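Side-chain contact in A rubisco-like protein (Burkholderia fungorum, PDB 3NWR), which is probably a lyase related to the large chain of ribulose bisphosphate carboxylase: residues Val215-Glu218 / Val219-Tyr222. Sequence-based numbering, arbitrary orientation.
Sequences VMSE and VRRY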
ATOM      1  N   VAL A 215     -27.776   1.998 -13.976  1.00 17.81           N
ATOM      2  CA  VAL A 215     -27.310   3.378 -14.019  1.00 16.06           C
ATOM      3  C   VAL A 215     -27.080   3.883 -15.443  1.00 17.81           C
ATOM      4  O   VAL A 215     -27.485   4.996 -15.786  1.00 18.40           O
ATOM      5  CB  VAL A 215     -26.029   3.567 -13.169  1.00 14.24           C
ATOM      6  CG1 VAL A 215     -25.403   4.928 -13.425  1.00 17.14           C
ATOM      7  CG2 VAL A 215     -26.346   3.392 -11.689  1.00 16.46           C
ATOM      8  N   MET A 216     -26.432   3.078 -16.278  1.00 17.06           N
ATOM      9  CA  MET A 216     -26.146   3.533 -17.632  1.00 19.02           C
ATOM     10  C   MET A 216     -27.417   3.722 -18.458  1.00 19.03           C
ATOM     11  O   MET A 216     -27.460   4.571 -19.343  1.00 18.33           O
ATOM     12  CB  MET A 216     -25.155   2.614 -18.349  1.00 17.93           C
ATOM     13  CG  MET A 216     -23.701   2.774 -17.879  1.00 15.52           C
ATOM     14  SD  MET A 216     -23.145   4.494 -17.838  1.00 16.64           S
ATOM     15  CE  MET A 216     -23.515   4.990 -19.530  1.00 17.90           C
ATOM     16  N   SER A 217     -28.450   2.938 -18.168  1.00 20.58           N
ATOM     17  CA  SER A 217     -29.731   3.151 -18.839  1.00 19.96           C
ATOM     18  C   SER A 217     -30.218   4.578 -18.635  1.00 21.62           C
ATOM     19  O   SER A 217     -30.633   5.246 -19.584  1.00 22.15           O
ATOM     20  CB  SER A 217     -30.788   2.171 -18.339  1.00 20.23           C
ATOM     21  OG  SER A 217     -32.000   2.371 -19.044  1.00 26.13           O
ATOM     22  N   GLU A 218     -30.163   5.040 -17.389  1.00 20.22           N
ATOM     23  CA  GLU A 218     -30.559   6.403 -17.062  1.00 19.67           C
ATOM     24  C   GLU A 218     -29.621   7.432 -17.676  1.00 19.86           C
ATOM     25  O   GLU A 218     -30.067   8.443 -18.205  1.00 19.19           O
ATOM     26  CB  GLU A 218     -30.645   6.595 -15.544  1.00 18.64           C
ATOM     27  CG  GLU A 218     -31.776   5.815 -14.890  1.00 20.89           C
ATOM     28  CD  GLU A 218     -33.143   6.417 -15.171  1.00 23.50           C
ATOM     29  OE1 GLU A 218     -33.218   7.492 -15.804  1.00 22.10           O
ATOM     30  OE2 GLU A 218     -34.144   5.810 -14.747  1.00 31.28           O
ATOM     31  N   VAL A 219     -28.320   7.172 -17.618  1.00 17.67           N
ATOM     32  CA  VAL A 219     -27.341   8.118 -18.130  1.00 16.96           C
ATOM     33  C   VAL A 219     -27.478   8.294 -19.641  1.00 18.19           C
ATOM     34  O   VAL A 219     -27.426   9.413 -20.147  1.00 19.33           O
ATOM     35  CB  VAL A 219     -25.911   7.691 -17.739  1.00 16.80           C
ATOM     36  CG1 VAL A 219     -24.876   8.597 -18.376  1.00 20.37           C
ATOM     37  CG2 VAL A 219     -25.775   7.699 -16.219  1.00 20.44           C
ATOM     38  N   ARG A 220     -27.666   7.185 -20.354  1.00 20.33           N
ATOM     39  CA  ARG A 220     -27.852   7.224 -21.806  1.00 20.33           C
ATOM     40  C   ARG A 220     -29.116   8.000 -22.166  1.00 22.00           C
ATOM     41  O   ARG A 220     -29.104   8.858 -23.050  1.00 21.68           O
ATOM     42  CB  ARG A 220     -27.909   5.804 -22.393  1.00 19.24           C
ATOM     43  CG  ARG A 220     -26.582   5.022 -22.313  1.00 24.50           C
ATOM     44  CD  ARG A 220     -26.621   3.676 -23.076  1.00 23.64           C
ATOM     45  NE  ARG A 220     -27.737   2.819 -22.675  1.00 24.90           N
ATOM     46  CZ  ARG A 220     -27.654   1.789 -21.833  1.00 23.94           C
ATOM     47  NH1 ARG A 220     -26.494   1.442 -21.287  1.00 21.96           N
ATOM     48  NH2 ARG A 220     -28.743   1.082 -21.546  1.00 25.77           N
ATOM     49  N   ARG A 221     -30.204   7.712 -21.467  1.00 20.34           N
ATOM     50  CA  ARG A 221     -31.453   8.411 -21.731  1.00 22.37           C
ATOM     51  C   ARG A 221     -31.332   9.896 -21.398  1.00 25.24           C
ATOM     52  O   ARG A 221     -31.894  10.744 -22.092  1.00 22.68           O
ATOM     53  CB  ARG A 221     -32.610   7.797 -20.955  1.00 21.18           C
ATOM     54  CG  ARG A 221     -33.923   8.466 -21.308  1.00 32.56           C
ATOM     55  CD  ARG A 221     -35.086   8.025 -20.443  1.00 44.14           C
ATOM     56  NE  ARG A 221     -36.126   9.052 -20.416  1.00 45.26           N
ATOM     57  CZ  ARG A 221     -37.256   8.950 -19.729  1.00 37.80           C
ATOM     58  NH1 ARG A 221     -37.499   7.860 -19.016  1.00 45.91           N
ATOM     59  NH2 ARG A 221     -38.137   9.935 -19.755  1.00 47.17           N
ATOM     60  N   TYR A 222     -30.594  10.221 -20.341  1.00 21.19           N
ATOM     61  CA  TYR A 222     -30.400  11.622 -20.003  1.00 20.26           C
ATOM     62  C   TYR A 222     -29.631  12.354 -21.106  1.00 23.10           C
ATOM     63  O   TYR A 222     -29.973  13.481 -21.452  1.00 21.56           O
ATOM     64  CB  TYR A 222     -29.707  11.804 -18.645  1.00 18.92           C
ATOM     65  CG  TYR A 222     -29.376  13.251 -18.365  1.00 18.79           C
ATOM     66  CD1 TYR A 222     -30.364  14.154 -17.981  1.00 20.45           C
ATOM     67  CD2 TYR A 222     -28.077  13.725 -18.517  1.00 19.84           C
ATOM     68  CE1 TYR A 222     -30.060  15.477 -17.739  1.00 20.97           C
ATOM     69  CE2 TYR A 222     -27.767  15.045 -18.279  1.00 19.16           C
ATOM     70  CZ  TYR A 222     -28.759  15.919 -17.886  1.00 21.56           C
ATOM     71  OH  TYR A 222     -28.454  17.242 -17.652  1.00 20.92           O
TER
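R220 folds back over the preceding turn of its own alpha-helix, 208-226, and lies against M216 and S217; the helix belongs to the TIM-barrel-type catalytic domain of the rubisco family and leads into strand 233-235. From the base outward, CB of R220 rests near the carbonyl oxygen of M216, and CG comes closer still, 3.1 Å from M216 O. CG is placed anti to the carbonyl carbon of R220 (chi1 -68°), which sends the chain back toward the N-terminal end of the helix. CD continues past the same oxygen, and a bend at chi3 (-54°) then lays the guanidinium along the helix surface. One face of that group looks onto the backbone: M216 O lies 3.6 Å and S217 CA 3.5 Å from the plane of the R220 guanidinium, both offset toward its rim. At the tip the two terminal nitrogens, NH1 and NH2, diverge: NH1 meets M216 CB at 3.4 Å, while NH2 sits 3.5 Å from S217 CA. NH1 also forms a salt bridge with E253, which probably helps hold the guanidinium flat against the helix.

Beneath this arm the i to i+4 backbone bonds hold the spacing, R220 N donating to M216 O at 2.8 Å with an N-H...O angle of 167°. V215, M216 and V219, all buried, form an apolar patch. V215 CG1 meets V219 CG2 at 4.0 Å; V215 also touches V183 of helix 176-189 and F234, M216 touches F234, and V219 touches V232. Y222 reaches toward helix 176-189, its hydroxyl hydrogen-bonded to R228. M216 curls its thioether around, and the terminal methyl CE ends 4.0 Å from CG1 of V219.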